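Local coordinates for protein protoporphyrinogen oxidase (Exiguobacterium sibiricum, PDB 3LOV) that probably oxidises coproporphyrinogen III to coproporphyrin III in heme b biosynthesis, using bound FAD and molecular oxygen, at residues Ile148-Tyr153 against Pro189-Asn194. Residues are numbered along the deposited sequence; the frame is centred on the assembly and turned at random. Where two conformers were deposited one is given.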
ATOM      1  N   ILE A 148      17.013  -9.900  -8.314  1.00 26.72           N
ATOM      2  CA  ILE A 148      17.923  -9.451  -7.260  1.00 27.36           C
ATOM      3  C   ILE A 148      17.256  -8.237  -6.649  1.00 25.50           C
ATOM      4  O   ILE A 148      16.334  -7.677  -7.261  1.00 26.65           O
ATOM      5  CB  ILE A 148      19.326  -9.038  -7.772  1.00 29.24           C
ATOM      6  CG1 ILE A 148      19.200  -8.043  -8.943  1.00 28.66           C
ATOM      7  CG2 ILE A 148      20.183 -10.299  -8.105  1.00 28.00           C
ATOM      8  CD1 ILE A 148      20.570  -7.405  -9.413  1.00 26.09           C
ATOM      9  N   PRO A 149      17.697  -7.818  -5.449  1.00 22.07           N
ATOM     10  CA  PRO A 149      17.118  -6.604  -4.857  1.00 21.92           C
ATOM     11  C   PRO A 149      17.372  -5.358  -5.721  1.00 23.40           C
ATOM     12  O   PRO A 149      18.421  -5.271  -6.379  1.00 22.47           O
ATOM     13  CB  PRO A 149      17.861  -6.468  -3.516  1.00 25.39           C
ATOM     14  CG  PRO A 149      18.465  -7.815  -3.247  1.00 25.63           C
ATOM     15  CD  PRO A 149      18.661  -8.492  -4.556  1.00 22.44           C
ATOM     16  N   LEU A 150      16.449  -4.398  -5.657  1.00 23.78           N
ATOM     17  CA  LEU A 150      16.470  -3.184  -6.469  1.00 27.60           C
ATOM     18  C   LEU A 150      17.769  -2.412  -6.273  1.00 29.58           C
ATOM     19  O   LEU A 150      18.331  -1.854  -7.229  1.00 24.59           O
ATOM     20  CB  LEU A 150      15.252  -2.301  -6.146  1.00 28.41           C
ATOM     21  CG  LEU A 150      14.846  -1.149  -7.088  1.00 37.24           C
ATOM     22  CD1 LEU A 150      14.807  -1.587  -8.550  1.00 26.58           C
ATOM     23  CD2 LEU A 150      13.509  -0.559  -6.667  1.00 33.16           C
ATOM     24  N   GLY A 151      18.199  -2.367  -5.019  1.00 27.58           N
ATOM     25  CA  GLY A 151      19.379  -1.643  -4.612  1.00 27.94           C
ATOM     26  C   GLY A 151      20.647  -2.290  -5.133  1.00 26.04           C
ATOM     27  O   GLY A 151      21.620  -1.608  -5.444  1.00 27.56           O
ATOM     28  N   GLU A 152      20.651  -3.608  -5.180  1.00 22.15           N
ATOM     29  CA  GLU A 152      21.736  -4.319  -5.809  1.00 24.36           C
ATOM     30  C   GLU A 152      21.730  -4.078  -7.331  1.00 24.49           C
ATOM     31  O   GLU A 152      22.780  -3.970  -7.923  1.00 25.26           O
ATOM     32  CB  GLU A 152      21.607  -5.798  -5.509  1.00 23.18           C
ATOM     33  CG  GLU A 152      22.784  -6.649  -5.835  1.00 33.02           C
ATOM     34  CD  GLU A 152      22.626  -8.087  -5.286  1.00 32.07           C
ATOM     35  OE1 GLU A 152      22.127  -8.247  -4.161  1.00 39.93           O
ATOM     36  OE2 GLU A 152      23.015  -9.044  -5.982  1.00 42.13           O
ATOM     37  N   TYR A 153      20.552  -3.992  -7.950  1.00 20.79           N
ATOM     38  CA  TYR A 153      20.470  -3.722  -9.368  1.00 19.79           C
ATOM     39  C   TYR A 153      20.870  -2.309  -9.660  1.00 21.04           C
ATOM     40  O   TYR A 153      21.634  -2.061 -10.581  1.00 24.22           O
ATOM     41  CB  TYR A 153      19.042  -3.946  -9.864  1.00 20.07           C
ATOM     42  CG  TYR A 153      18.772  -3.470 -11.258  1.00 19.88           C
ATOM     43  CD1 TYR A 153      19.363  -4.062 -12.333  1.00 16.81           C
ATOM     44  CD2 TYR A 153      17.864  -2.454 -11.495  1.00 24.56           C
ATOM     45  CE1 TYR A 153      19.085  -3.646 -13.644  1.00 17.71           C
ATOM     46  CE2 TYR A 153      17.586  -2.038 -12.759  1.00 24.88           C
ATOM     47  CZ  TYR A 153      18.203  -2.634 -13.837  1.00 26.46           C
ATOM     48  OH  TYR A 153      17.905  -2.191 -15.097  1.00 27.33           O
ATOM     49  N   PRO A 189       9.986  -4.134 -13.287  1.00 30.07           N
ATOM     50  CA  PRO A 189      10.522  -5.021 -14.343  1.00 30.31           C
ATOM     51  C   PRO A 189      10.811  -4.269 -15.654  1.00 29.94           C
ATOM     52  O   PRO A 189      11.665  -4.690 -16.442  1.00 28.24           O
ATOM     53  CB  PRO A 189       9.397  -6.061 -14.548  1.00 30.99           C
ATOM     54  CG  PRO A 189       8.138  -5.362 -14.106  1.00 29.44           C
ATOM     55  CD  PRO A 189       8.567  -4.438 -12.978  1.00 31.50           C
ATOM     56  N   GLN A 190      10.131  -3.147 -15.853  1.00 31.70           N
ATOM     57  CA  GLN A 190      10.328  -2.313 -17.037  0.70 32.84           C
ATOM     58  C   GLN A 190      11.731  -1.681 -17.076  1.00 30.86           C
ATOM     59  O   GLN A 190      12.288  -1.450 -18.149  1.00 30.54           O
ATOM     60  CB  GLN A 190       9.219  -1.249 -17.163  0.70 34.28           C
ATOM     61  CG  GLN A 190       9.186  -0.141 -16.077  0.70 35.47           C
ATOM     62  CD  GLN A 190       8.352  -0.527 -14.875  0.70 35.18           C
ATOM     63  OE1 GLN A 190       8.273  -1.695 -14.534  0.70 32.34           O
ATOM     64  NE2 GLN A 190       7.721   0.451 -14.237  0.70 29.76           N
ATOM     65  N   PHE A 191      12.324  -1.420 -15.910  1.00 29.21           N
ATOM     66  CA  PHE A 191      13.729  -0.969 -15.886  1.00 30.00           C
ATOM     67  C   PHE A 191      14.631  -1.928 -16.642  1.00 28.17           C
ATOM     68  O   PHE A 191      15.462  -1.508 -17.473  1.00 25.70           O
ATOM     69  CB  PHE A 191      14.294  -0.824 -14.462  1.00 31.41           C
ATOM     70  CG  PHE A 191      13.687   0.305 -13.660  1.00 35.58           C
ATOM     71  CD1 PHE A 191      12.754   1.180 -14.220  1.00 36.82           C
ATOM     72  CD2 PHE A 191      14.070   0.493 -12.329  1.00 42.72           C
ATOM     73  CE1 PHE A 191      12.191   2.213 -13.453  1.00 41.49           C
ATOM     74  CE2 PHE A 191      13.518   1.520 -11.557  1.00 37.08           C
ATOM     75  CZ  PHE A 191      12.575   2.379 -12.115  1.00 43.09           C
ATOM     76  N   VAL A 192      14.486  -3.210 -16.327  1.00 28.50           N
ATOM     77  CA  VAL A 192      15.377  -4.244 -16.855  1.00 26.54           C
ATOM     78  C   VAL A 192      15.051  -4.523 -18.344  1.00 26.20           C
ATOM     79  O   VAL A 192      15.964  -4.701 -19.164  1.00 25.37           O
ATOM     80  CB  VAL A 192      15.282  -5.547 -16.012  1.00 26.10           C
ATOM     81  CG1 VAL A 192      16.171  -6.680 -16.600  1.00 20.85           C
ATOM     82  CG2 VAL A 192      15.646  -5.255 -14.542  1.00 30.14           C
ATOM     83  N   ALA A 193      13.755  -4.590 -18.650  1.00 25.51           N
ATOM     84  CA  ALA A 193      13.254  -4.800 -20.023  1.00 28.76           C
ATOM     85  C   ALA A 193      13.807  -3.692 -20.940  1.00 25.34           C
ATOM     86  O   ALA A 193      14.418  -3.950 -21.942  1.00 24.26           O
ATOM     87  CB  ALA A 193      11.673  -4.803 -20.026  1.00 27.27           C
ATOM     88  N   ASN A 194      13.653  -2.455 -20.512  1.00 24.25           N
ATOM     89  CA  ASN A 194      14.130  -1.330 -21.290  1.00 23.03           C
ATOM     90  C   ASN A 194      15.634  -1.244 -21.409  1.00 23.20           C
ATOM     91  O   ASN A 194      16.134  -0.918 -22.488  1.00 24.45           O
ATOM     92  CB  ASN A 194      13.507  -0.042 -20.778  1.00 23.89           C
ATOM     93  CG  ASN A 194      12.000   0.003 -21.044  1.00 27.44           C
ATOM     94  OD1 ASN A 194      11.234   0.442 -20.217  1.00 41.80           O
ATOM     95  ND2 ASN A 194      11.598  -0.445 -22.201  1.00 27.19           N
TER
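Tyr153 reaches across to helix 189-198 and brings the outer half of its ring against Phe191 and Val192, both on one side of its plane. From Val192 comes a methyl group laid over one face of the phenol: CG2 lies 4.1 Å from the centroid of the Tyr153 ring, 26° off the ring normal, a CH-pi contact. Its closest approach is to the phenolic end, where Val192 CG2 is 3.7 Å from Tyr153 CZ. Phe191 meets the same ring obliquely, through its CB, 3.9 Å from Tyr153 CE2. Seen from the phenylalanine, that carbon of the tyrosine lies at the ring edge, near its plane, while Leu150 adds a looser apolar contact, CD1 standing 4.4 Å from Phe191 CD2.

The reach of the tyrosine follows from its first torsion, with CG anti to the backbone N (chi1 170°), which carries the ring from one helix to the other. Its OH ends over the partner's backbone, 3.7 Å from Val192 CA, and is hydrogen-bonded to Glu195 OE1, one turn further along that helix. Thus one residue combines apolar packing along its ring with a polar anchor at its tip. A leucine at this position would probably deprive the Glu195 carboxylate of its phenolic partner and leave the Val192 methyl without an aromatic face to pack on.

In the next shell, Tyr188 meets the Phe191 ring with planes inclined by about 15°, and helix 201-207 adds Leu201 against Tyr153 and Met205 against Phe191. Pro149 occupies the N-cap position of helix 150-158, and its O accepts the 2.9 Å bond from Tyr153 N, fixing the first turn from which the tyrosine projects. This is buried helix-helix packing within the helical part of a flavin-containing amine oxidoreductase fold, away from the FAD site.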